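PDB 3MIZ: putative transcriptional regulator protein, LacI family from Rhizobium etli, which probably binds regulatory DNA sequences as a transcription repressor, pairing, as in its family, a DNA-binding domain with the periplasmic-binding-protein-like core modelled here. Local coordinates for residues A[16-21]-A[47-52]; A[97-102]-A[111-116]; A[129-134]-A[197-202]. One frame throughout, in Å; residues are numbered along the deposited sequence.

Contact 1: residues A[16-21]-A[47-52]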
loop_
_atom_site.group_PDB
_atom_site.type_symbol
_atom_site.label_atom_id
_atom_site.label_comp_id
_atom_site.label_asym_id
_atom_site.label_seq_id
_atom_site.Cartn_x
_atom_site.Cartn_y
_atom_site.Cartn_z
ATOM N N PHE A 16 -22.664 0.367 -8.328
ATOM C CA PHE A 16 -22.550 0.377 -6.874
ATOM C C PHE A 16 -21.563 1.489 -6.560
ATOM O O PHE A 16 -20.604 1.696 -7.299
ATOM C CB PHE A 16 -21.970 -0.938 -6.334
ATOM C CG PHE A 16 -22.935 -2.091 -6.312
ATOM C CD1 PHE A 16 -24.243 -1.950 -6.755
ATOM C CD2 PHE A 16 -22.519 -3.332 -5.850
ATOM C CE1 PHE A 16 -25.123 -3.033 -6.736
ATOM C CE2 PHE A 16 -23.383 -4.417 -5.826
ATOM C CZ PHE A 16 -24.691 -4.268 -6.271
ATOM N N GLY A 17 -21.808 2.208 -5.475
ATOM C CA GLY A 17 -20.904 3.264 -5.088
ATOM C C GLY A 17 -20.207 2.835 -3.815
ATOM O O GLY A 17 -20.825 2.240 -2.938
ATOM N N ILE A 18 -18.916 3.106 -3.723
ATOM C CA ILE A 18 -18.162 2.770 -2.518
ATOM C C ILE A 18 -17.817 4.074 -1.827
ATOM O O ILE A 18 -17.221 4.963 -2.430
ATOM C CB ILE A 18 -16.822 2.079 -2.834
ATOM C CG1 ILE A 18 -17.061 0.733 -3.512
ATOM C CG2 ILE A 18 -16.020 1.885 -1.523
ATOM C CD1 ILE A 18 -15.757 -0.007 -3.850
ATOM N N ILE A 19 -18.206 4.207 -0.569
ATOM C CA ILE A 19 -17.862 5.413 0.162
ATOM C C ILE A 19 -16.803 4.964 1.150
ATOM O O ILE A 19 -17.076 4.167 2.042
ATOM C CB ILE A 19 -19.080 6.008 0.903
ATOM C CG1 ILE A 19 -20.112 6.488 -0.124
ATOM C CG2 ILE A 19 -18.631 7.161 1.816
ATOM C CD1 ILE A 19 -21.325 7.166 0.474
ATOM N N THR A 20 -15.581 5.439 0.960
ATOM C CA THR A 20 -14.510 5.066 1.861
ATOM C C THR A 20 -13.986 6.290 2.587
ATOM O O THR A 20 -14.236 7.412 2.166
ATOM C CB THR A 20 -13.356 4.421 1.116
ATOM O OG1 THR A 20 -12.382 3.985 2.068
ATOM C CG2 THR A 20 -12.716 5.418 0.146
ATOM N N ASP A 21 -13.249 6.075 3.671
ATOM C CA ASP A 21 -12.714 7.196 4.427
ATOM C C ASP A 21 -11.271 7.610 4.139
ATOM O O ASP A 21 -11.035 8.684 3.586
ATOM C CB ASP A 21 -12.889 6.966 5.943
ATOM C CG ASP A 21 -12.396 5.595 6.414
ATOM O OD1 ASP A 21 -11.757 4.860 5.631
ATOM O OD2 ASP A 21 -12.650 5.258 7.594
ATOM N N ILE A 47 -18.423 0.045 -10.601
ATOM C CA ILE A 47 -18.128 0.556 -9.270
ATOM C C ILE A 47 -17.527 1.956 -9.341
ATOM O O ILE A 47 -16.593 2.197 -10.109
ATOM C CB ILE A 47 -17.117 -0.383 -8.541
ATOM C CG1 ILE A 47 -17.687 -1.803 -8.434
ATOM C CG2 ILE A 47 -16.777 0.163 -7.159
ATOM C CD1 ILE A 47 -18.970 -1.915 -7.622
ATOM N N LEU A 48 -18.086 2.875 -8.553
ATOM C CA LEU A 48 -17.594 4.244 -8.468
ATOM C C LEU A 48 -17.181 4.455 -7.020
ATOM O O LEU A 48 -17.954 4.171 -6.101
ATOM C CB LEU A 48 -18.683 5.251 -8.836
ATOM C CG LEU A 48 -18.946 5.476 -10.326
ATOM C CD1 LEU A 48 -20.096 6.475 -10.507
ATOM C CD2 LEU A 48 -17.671 6.004 -10.981
ATOM N N ILE A 49 -15.969 4.959 -6.821
ATOM C CA ILE A 49 -15.443 5.188 -5.481
ATOM C C ILE A 49 -15.336 6.677 -5.111
ATOM O O ILE A 49 -14.918 7.495 -5.927
ATOM C CB ILE A 49 -14.035 4.556 -5.351
ATOM C CG1 ILE A 49 -14.085 3.073 -5.733
ATOM C CG2 ILE A 49 -13.515 4.728 -3.935
ATOM C CD1 ILE A 49 -12.698 2.410 -5.733
ATOM N N ALA A 50 -15.721 7.010 -3.877
ATOM C CA ALA A 50 -15.636 8.379 -3.361
ATOM C C ALA A 50 -15.015 8.302 -1.964
ATOM O O ALA A 50 -15.393 7.452 -1.168
ATOM C CB ALA A 50 -17.022 9.014 -3.287
ATOM N N ASN A 51 -14.073 9.195 -1.677
ATOM C CA ASN A 51 -13.375 9.216 -0.390
ATOM C C ASN A 51 -13.779 10.448 0.424
ATOM O O ASN A 51 -13.779 11.557 -0.096
ATOM C CB ASN A 51 -11.860 9.229 -0.636
ATOM C CG ASN A 51 -11.055 8.809 0.593
ATOM O OD1 ASN A 51 -11.285 7.743 1.166
ATOM N ND2 ASN A 51 -10.094 9.640 0.987
ATOM N N THR A 52 -14.107 10.240 1.696
ATOM C CA THR A 52 -14.526 11.322 2.587
ATOM C C THR A 52 -13.337 11.996 3.278
ATOM O O THR A 52 -13.430 13.146 3.718
ATOM C CB THR A 52 -15.446 10.801 3.713
ATOM O OG1 THR A 52 -14.668 10.005 4.615
ATOM C CG2 THR A 52 -16.579 9.962 3.155
#

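Contact 2: residues A[97-102]-A[111-116]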
loop_
_atom_site.group_PDB
_atom_site.type_symbol
_atom_site.label_atom_id
_atom_site.label_comp_id
_atom_site.label_asym_id
_atom_site.label_seq_id
_atom_site.Cartn_x
_atom_site.Cartn_y
_atom_site.Cartn_z
HETATM N N MSE A 97 -22.310 -2.095 5.219
HETATM C CA MSE A 97 -21.044 -1.617 5.770
HETATM C C MSE A 97 -20.006 -2.738 5.766
HETATM O O MSE A 97 -20.318 -3.877 6.096
HETATM C CB MSE A 97 -21.261 -1.100 7.201
HETATM C CG MSE A 97 -22.164 0.131 7.254
HETATM SE SE MSE A 97 -22.583 0.693 9.068
HETATM C CE MSE A 97 -20.861 1.400 9.542
ATOM N N ILE A 98 -18.777 -2.410 5.372
ATOM C CA ILE A 98 -17.702 -3.401 5.328
ATOM C C ILE A 98 -16.472 -2.913 6.091
ATOM O O ILE A 98 -15.949 -1.825 5.817
ATOM C CB ILE A 98 -17.283 -3.711 3.877
ATOM C CG1 ILE A 98 -18.508 -4.168 3.065
ATOM C CG2 ILE A 98 -16.213 -4.821 3.881
ATOM C CD1 ILE A 98 -18.291 -4.156 1.542
ATOM N N ASN A 99 -16.029 -3.733 7.038
ATOM C CA ASN A 99 -14.860 -3.469 7.889
ATOM C C ASN A 99 -15.206 -2.487 9.001
ATOM O O ASN A 99 -14.324 -1.900 9.636
ATOM C CB ASN A 99 -13.695 -2.907 7.064
ATOM C CG ASN A 99 -12.347 -3.164 7.718
ATOM O OD1 ASN A 99 -11.368 -2.466 7.455
ATOM N ND2 ASN A 99 -12.291 -4.176 8.567
ATOM N N CYS A 100 -16.501 -2.311 9.228
ATOM C CA CYS A 100 -16.976 -1.404 10.246
ATOM C C CYS A 100 -18.370 -1.817 10.693
ATOM O O CYS A 100 -19.033 -2.635 10.047
ATOM C CB CYS A 100 -16.987 0.036 9.706
ATOM S SG CYS A 100 -17.903 0.270 8.143
ATOM N N ARG A 101 -18.799 -1.253 11.814
ATOM C CA ARG A 101 -20.102 -1.545 12.386
ATOM C C ARG A 101 -20.758 -0.226 12.792
ATOM O O ARG A 101 -20.079 0.703 13.238
ATOM C CB ARG A 101 -19.918 -2.445 13.612
ATOM C CG ARG A 101 -20.927 -2.258 14.728
ATOM C CD ARG A 101 -20.465 -2.997 15.971
ATOM N NE ARG A 101 -19.006 -2.966 16.067
ATOM C CZ ARG A 101 -18.289 -3.525 17.038
ATOM N NH1 ARG A 101 -18.882 -4.174 18.036
ATOM N NH2 ARG A 101 -16.967 -3.455 16.994
ATOM N N PRO A 102 -22.085 -0.133 12.653
ATOM C CA PRO A 102 -22.770 1.106 13.028
ATOM C C PRO A 102 -22.759 1.313 14.535
ATOM O O PRO A 102 -22.723 0.347 15.298
ATOM C CB PRO A 102 -24.183 0.893 12.493
ATOM C CG PRO A 102 -24.372 -0.594 12.656
ATOM C CD PRO A 102 -23.043 -1.145 12.166
ATOM N N ILE A 111 -20.425 -6.305 7.845
ATOM C CA ILE A 111 -19.581 -7.485 7.825
ATOM C C ILE A 111 -18.160 -7.016 8.145
ATOM O O ILE A 111 -17.637 -6.091 7.516
ATOM C CB ILE A 111 -19.690 -8.199 6.452
ATOM C CG1 ILE A 111 -18.941 -9.528 6.494
ATOM C CG2 ILE A 111 -19.189 -7.289 5.339
ATOM C CD1 ILE A 111 -19.292 -10.478 5.334
ATOM N N GLU A 112 -17.564 -7.639 9.156
ATOM C CA GLU A 112 -16.227 -7.288 9.631
ATOM C C GLU A 112 -15.349 -8.514 9.850
ATOM O O GLU A 112 -15.845 -9.638 9.950
ATOM C CB GLU A 112 -16.318 -6.602 10.988
ATOM C CG GLU A 112 -17.154 -5.342 11.077
ATOM C CD GLU A 112 -17.432 -4.996 12.526
ATOM O OE1 GLU A 112 -18.339 -5.620 13.118
ATOM O OE2 GLU A 112 -16.734 -4.123 13.081
ATOM N N PRO A 113 -14.029 -8.298 9.974
ATOM C CA PRO A 113 -13.073 -9.384 10.207
ATOM C C PRO A 113 -13.034 -9.602 11.719
ATOM O O PRO A 113 -13.360 -8.689 12.489
ATOM C CB PRO A 113 -11.768 -8.802 9.673
ATOM C CG PRO A 113 -11.876 -7.371 10.074
ATOM C CD PRO A 113 -13.321 -7.030 9.714
ATOM N N ASP A 114 -12.633 -10.791 12.154
ATOM C CA ASP A 114 -12.589 -11.088 13.579
ATOM C C ASP A 114 -11.180 -10.945 14.167
ATOM O O ASP A 114 -10.469 -11.935 14.336
ATOM C CB ASP A 114 -13.100 -12.509 13.817
ATOM C CG ASP A 114 -13.610 -12.719 15.224
ATOM O OD1 ASP A 114 -13.086 -12.086 16.164
ATOM O OD2 ASP A 114 -14.532 -13.545 15.387
ATOM N N ASP A 115 -10.786 -9.711 14.473
ATOM C CA ASP A 115 -9.478 -9.423 15.059
ATOM C C ASP A 115 -9.215 -10.243 16.312
ATOM O O ASP A 115 -8.116 -10.756 16.520
ATOM C CB ASP A 115 -9.386 -7.941 15.425
ATOM C CG ASP A 115 -9.305 -7.058 14.213
ATOM O OD1 ASP A 115 -8.181 -6.685 13.829
ATOM O OD2 ASP A 115 -10.364 -6.763 13.631
ATOM N N TYR A 116 -10.228 -10.344 17.157
ATOM C CA TYR A 116 -10.105 -11.080 18.404
ATOM C C TYR A 116 -9.785 -12.556 18.156
ATOM O O TYR A 116 -8.845 -13.110 18.741
ATOM C CB TYR A 116 -11.404 -10.947 19.207
ATOM C CG TYR A 116 -11.289 -11.455 20.625
ATOM C CD1 TYR A 116 -10.860 -10.622 21.651
ATOM C CD2 TYR A 116 -11.572 -12.783 20.932
ATOM C CE1 TYR A 116 -10.715 -11.099 22.949
ATOM C CE2 TYR A 116 -11.432 -13.267 22.226
ATOM C CZ TYR A 116 -11.004 -12.423 23.228
ATOM O OH TYR A 116 -10.860 -12.901 24.511
#

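Contact 3: residues A[129-134]-A[197-202]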
loop_
_atom_site.group_PDB
_atom_site.type_symbol
_atom_site.label_atom_id
_atom_site.label_comp_id
_atom_site.label_asym_id
_atom_site.label_seq_id
_atom_site.Cartn_x
_atom_site.Cartn_y
_atom_site.Cartn_z
ATOM N N ARG A 129 3.437 -24.232 20.695
ATOM C CA ARG A 129 4.792 -24.417 20.177
ATOM C C ARG A 129 5.865 -24.162 21.239
ATOM O O ARG A 129 6.978 -23.736 20.916
ATOM C CB ARG A 129 5.045 -23.505 18.968
ATOM C CG ARG A 129 4.096 -23.701 17.785
ATOM C CD ARG A 129 4.131 -25.113 17.253
ATOM N NE ARG A 129 3.438 -25.254 15.970
ATOM C CZ ARG A 129 2.141 -25.030 15.776
ATOM N NH1 ARG A 129 1.363 -24.643 16.780
ATOM N NH2 ARG A 129 1.612 -25.224 14.576
ATOM N N GLY A 130 5.519 -24.404 22.500
ATOM C CA GLY A 130 6.468 -24.254 23.595
ATOM C C GLY A 130 6.811 -22.889 24.167
ATOM O O GLY A 130 7.511 -22.817 25.176
ATOM N N HIS A 131 6.330 -21.809 23.557
ATOM C CA HIS A 131 6.658 -20.475 24.049
ATOM C C HIS A 131 5.901 -20.124 25.325
ATOM O O HIS A 131 4.689 -20.333 25.426
ATOM C CB HIS A 131 6.389 -19.442 22.949
ATOM C CG HIS A 131 7.197 -19.671 21.711
ATOM N ND1 HIS A 131 8.541 -19.374 21.636
ATOM C CD2 HIS A 131 6.862 -20.211 20.514
ATOM C CE1 HIS A 131 9.000 -19.721 20.446
ATOM N NE2 HIS A 131 8.003 -20.232 19.747
ATOM N N ARG A 132 6.627 -19.580 26.296
ATOM C CA ARG A 132 6.041 -19.234 27.583
ATOM C C ARG A 132 6.351 -17.796 27.981
ATOM O O ARG A 132 5.662 -17.218 28.825
ATOM C CB ARG A 132 6.548 -20.211 28.647
ATOM C CG ARG A 132 6.264 -21.678 28.316
ATOM C CD ARG A 132 4.804 -22.033 28.534
ATOM N NE ARG A 132 4.517 -23.450 28.308
ATOM C CZ ARG A 132 4.176 -23.969 27.132
ATOM N NH1 ARG A 132 4.080 -23.190 26.062
ATOM N NH2 ARG A 132 3.914 -25.272 27.024
ATOM N N ARG A 133 7.403 -17.237 27.390
ATOM C CA ARG A 133 7.779 -15.844 27.620
ATOM C C ARG A 133 7.485 -15.198 26.265
ATOM O O ARG A 133 8.277 -15.326 25.329
ATOM C CB ARG A 133 9.270 -15.708 27.929
ATOM C CG ARG A 133 9.733 -16.343 29.225
ATOM C CD ARG A 133 11.231 -16.116 29.391
ATOM N NE ARG A 133 11.744 -16.589 30.674
ATOM C CZ ARG A 133 13.023 -16.529 31.029
ATOM N NH1 ARG A 133 13.920 -16.017 30.196
ATOM N NH2 ARG A 133 13.408 -16.977 32.217
ATOM N N ILE A 134 6.345 -14.520 26.159
ATOM C CA ILE A 134 5.936 -13.906 24.896
ATOM C C ILE A 134 5.892 -12.384 24.937
ATOM O O ILE A 134 5.458 -11.793 25.924
ATOM C CB ILE A 134 4.526 -14.390 24.484
ATOM C CG1 ILE A 134 4.439 -15.915 24.585
ATOM C CG2 ILE A 134 4.204 -13.910 23.073
ATOM C CD1 ILE A 134 5.338 -16.629 23.634
ATOM N N ARG A 197 14.770 -12.355 28.153
ATOM C CA ARG A 197 14.343 -12.156 26.768
ATOM C C ARG A 197 13.204 -13.063 26.306
ATOM O O ARG A 197 13.262 -14.276 26.479
ATOM C CB ARG A 197 15.564 -12.364 25.860
ATOM C CG ARG A 197 15.364 -12.088 24.384
ATOM C CD ARG A 197 16.701 -12.147 23.654
ATOM N NE ARG A 197 17.241 -13.503 23.569
ATOM C CZ ARG A 197 18.524 -13.783 23.350
ATOM N NH1 ARG A 197 19.402 -12.802 23.197
ATOM N NH2 ARG A 197 18.934 -15.044 23.278
ATOM N N PRO A 198 12.136 -12.486 25.723
ATOM C CA PRO A 198 11.059 -13.377 25.273
ATOM C C PRO A 198 11.543 -14.260 24.118
ATOM O O PRO A 198 12.435 -13.866 23.363
ATOM C CB PRO A 198 9.949 -12.404 24.854
ATOM C CG PRO A 198 10.691 -11.146 24.505
ATOM C CD PRO A 198 11.747 -11.073 25.582
ATOM N N THR A 199 10.964 -15.453 23.995
ATOM C CA THR A 199 11.342 -16.389 22.939
ATOM C C THR A 199 10.504 -16.174 21.685
ATOM O O THR A 199 10.854 -16.644 20.607
ATOM C CB THR A 199 11.180 -17.865 23.404
ATOM O OG1 THR A 199 9.801 -18.138 23.676
ATOM C CG2 THR A 199 11.992 -18.114 24.670
ATOM N N ALA A 200 9.392 -15.460 21.841
ATOM C CA ALA A 200 8.505 -15.158 20.729
ATOM C C ALA A 200 7.981 -13.737 20.899
ATOM O O ALA A 200 7.774 -13.271 22.025
ATOM C CB ALA A 200 7.331 -16.153 20.684
ATOM N N ILE A 201 7.802 -13.042 19.784
ATOM C CA ILE A 201 7.277 -11.677 19.826
ATOM C C ILE A 201 6.168 -11.571 18.799
ATOM O O ILE A 201 6.333 -11.946 17.632
ATOM C CB ILE A 201 8.351 -10.603 19.509
ATOM C CG1 ILE A 201 9.376 -10.534 20.645
ATOM C CG2 ILE A 201 7.684 -9.209 19.381
ATOM C CD1 ILE A 201 10.505 -9.542 20.407
HETATM N N MSE A 202 5.024 -11.085 19.251
HETATM C CA MSE A 202 3.885 -10.919 18.369
HETATM C C MSE A 202 3.856 -9.460 18.005
HETATM O O MSE A 202 3.857 -8.597 18.883
HETATM C CB MSE A 202 2.589 -11.307 19.078
HETATM C CG MSE A 202 2.457 -12.786 19.341
HETATM SE SE MSE A 202 0.711 -13.215 20.027
HETATM C CE MSE A 202 -0.316 -13.060 18.418
#

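Contact 1: residues A[16-21]-A[47-52]
Phe16 to Thr20 and Ile47 to Asn51 run as neighbouring parallel strands, their axes 4.7 Å apart and turned 21° against each other, in a register that sets Ile18 beside Ile49. Five backbone hydrogen bonds join them, from Leu48 N to Phe16 O at one end to Thr52 N to Thr20 O at the other, where the pairing runs one residue past the strand. The apolar packing gathers on the face of Ile18, Ile47 and Ile49. Ile18 turns CG1 to the side of its own backbone N (chi1 -64°), and its end, CD1, presses on Ile47 CG2 at a tight 3.5 Å while Ile49 CG1 lies alongside at 4.0 Å. Ile47 CD1 meets Phe16 CB at 3.4 Å, obliquely to the ring. At the C-terminal end the chemistry turns polar: Thr20 OG1 bonds to Val77 O, Asp21 forms a salt bridge with Arg82, and the Asn51 amide lies against the Asp21 carbonyl. A leucine in place of Asn51 would probably leave that carbonyl facing hydrocarbon, without its polar neighbour. Helix 30-42 completes this beta-alpha-beta unit and packs on Ile47 and Ile49; Ile49 also meets Ile49 of the second subunit and hydrogen-bonds to that subunit through its backbone. Apolar strand bodies with polar C-terminal ends are consistent with a core that also serves the subunit interface, with Thr20 and Asp21 tied to strand 73-78 and the residues after it.

Contact 2: residues A[97-102]-A[111-116]
Ile98 and Ile111 form the single parallel bridge here, their CA atoms 5.1 Å apart, at the place where the chain turns a corner, Ile98 and Asn99. Two backbone hydrogen bonds grip Ile111 from both sides of that bridge: its N donates to Met97 O (3.0 Å), and its O accepts from Asn99 N (2.9 Å). The two isoleucines lie side by side, Ile98 CG1 touching Ile111 CG2 at 3.9 Å. With Ile111 CG1 swung opposite its backbone N (chi1 -173°), the shorter branch is the one left to face Ile98. Beyond the corner the Asn99 side chain runs at about a right angle to that of Pro113, its amide end close to CD and CG. The Glu112 side chain reaches back along residues 100-101: its CG lies 3.5 Å from Cys100 O, a buried carbonyl with no partner in the model, and its carboxylate sits against Arg101 CB. From there it lies over one face of the Arg101 guanidinium, the two planes 62° apart. Arg101 NE is 3.9 Å from Glu112 OE2, a long salt bridge resting on charge alone; the firmer partner of OE2 is Arg81. Strand 73-78 borders Ile98 and Cys100, while strand 277-285 and helix 253-268 enclose Ile111. Past Pro113 the chain enters helix 115-127, N-capped by Asp114, and so makes one of the crossings between the two lobes of this periplasmic-binding-protein-like fold, with Asp115 salt-bridged to both Arg81 and Arg149.

Contact 3: residues A[129-134]-A[197-202]
His131 and Thr199 open the tightly packed side of this contact, where ND1 and OG1 lie 2.7 Å apart in an almost straight hydrogen bond (172°) whose donor may be either residue. The hydroxyl comes in at the ring edge, near its plane, because Thr199 holds OG1 between its backbone N and carbonyl carbon (chi1 64°), facing the imidazole. The ring is fixed from a second edge as well, since NE2 bonds to Ala291 O, and over one face it carries the Ala200 methyl: CB stands 3.7 Å from the ring centroid, a CH-pi contact offset toward the rim. The same methyl also receives Ile134, whose CD1, folded back by a chi2 of -65°, comes to 3.6 Å from Ala200 CB. The one methyl thus touches both an aromatic and an aliphatic neighbour. Backbone pairing is sparse: Thr199 N donates to Arg133 O at 3.0 Å, and Ile134 and Ala200 form one parallel bridge, while the buried Ala200 N has no partner in the model.

The solvent side is built differently. Arg133 stretches out from CG to NE alongside residues 197-198, touching them through methylene groups, with CD 4.0 Å from Arg197 O and a weak, long ion pair to Asp196 beyond. Arg132 bends back instead on its own loop, NH1 bonding to His131 O at 3.0 Å from above the carbonyl plane and also to Leu127 O. Inward, helix 115-127 packs against His131 and Met202, and Phe153 of helix 144-160 lies on Ile134 and Met202. Strand 228-230 flanks strand 200-203, while helix 184-192 packs against Pro198 and Ile201, placing the contact at the entry to two adjacent strands of the sheet.

Overall arrangement
Contact 1 and contact 3 illustrate the same parallel pairing in two different sheets, one per lobe, with centres about 42 Å apart on opposite sides of the chain's centre. Contact 1 is wholly buried and fully bonded along the backbone, with aliphatic packing that continues into the second subunit. Contact 3 catches two strands only as they begin, so side-chain bonding to a histidine and exposed arginines take a larger share. Contact 2, nearest the centre, is buried yet charged: its brief pairing lies at a chain corner leading to the lobe crossing. Helix 115-127 connects the latter two, starting in 111-116 and ending just before 129-134.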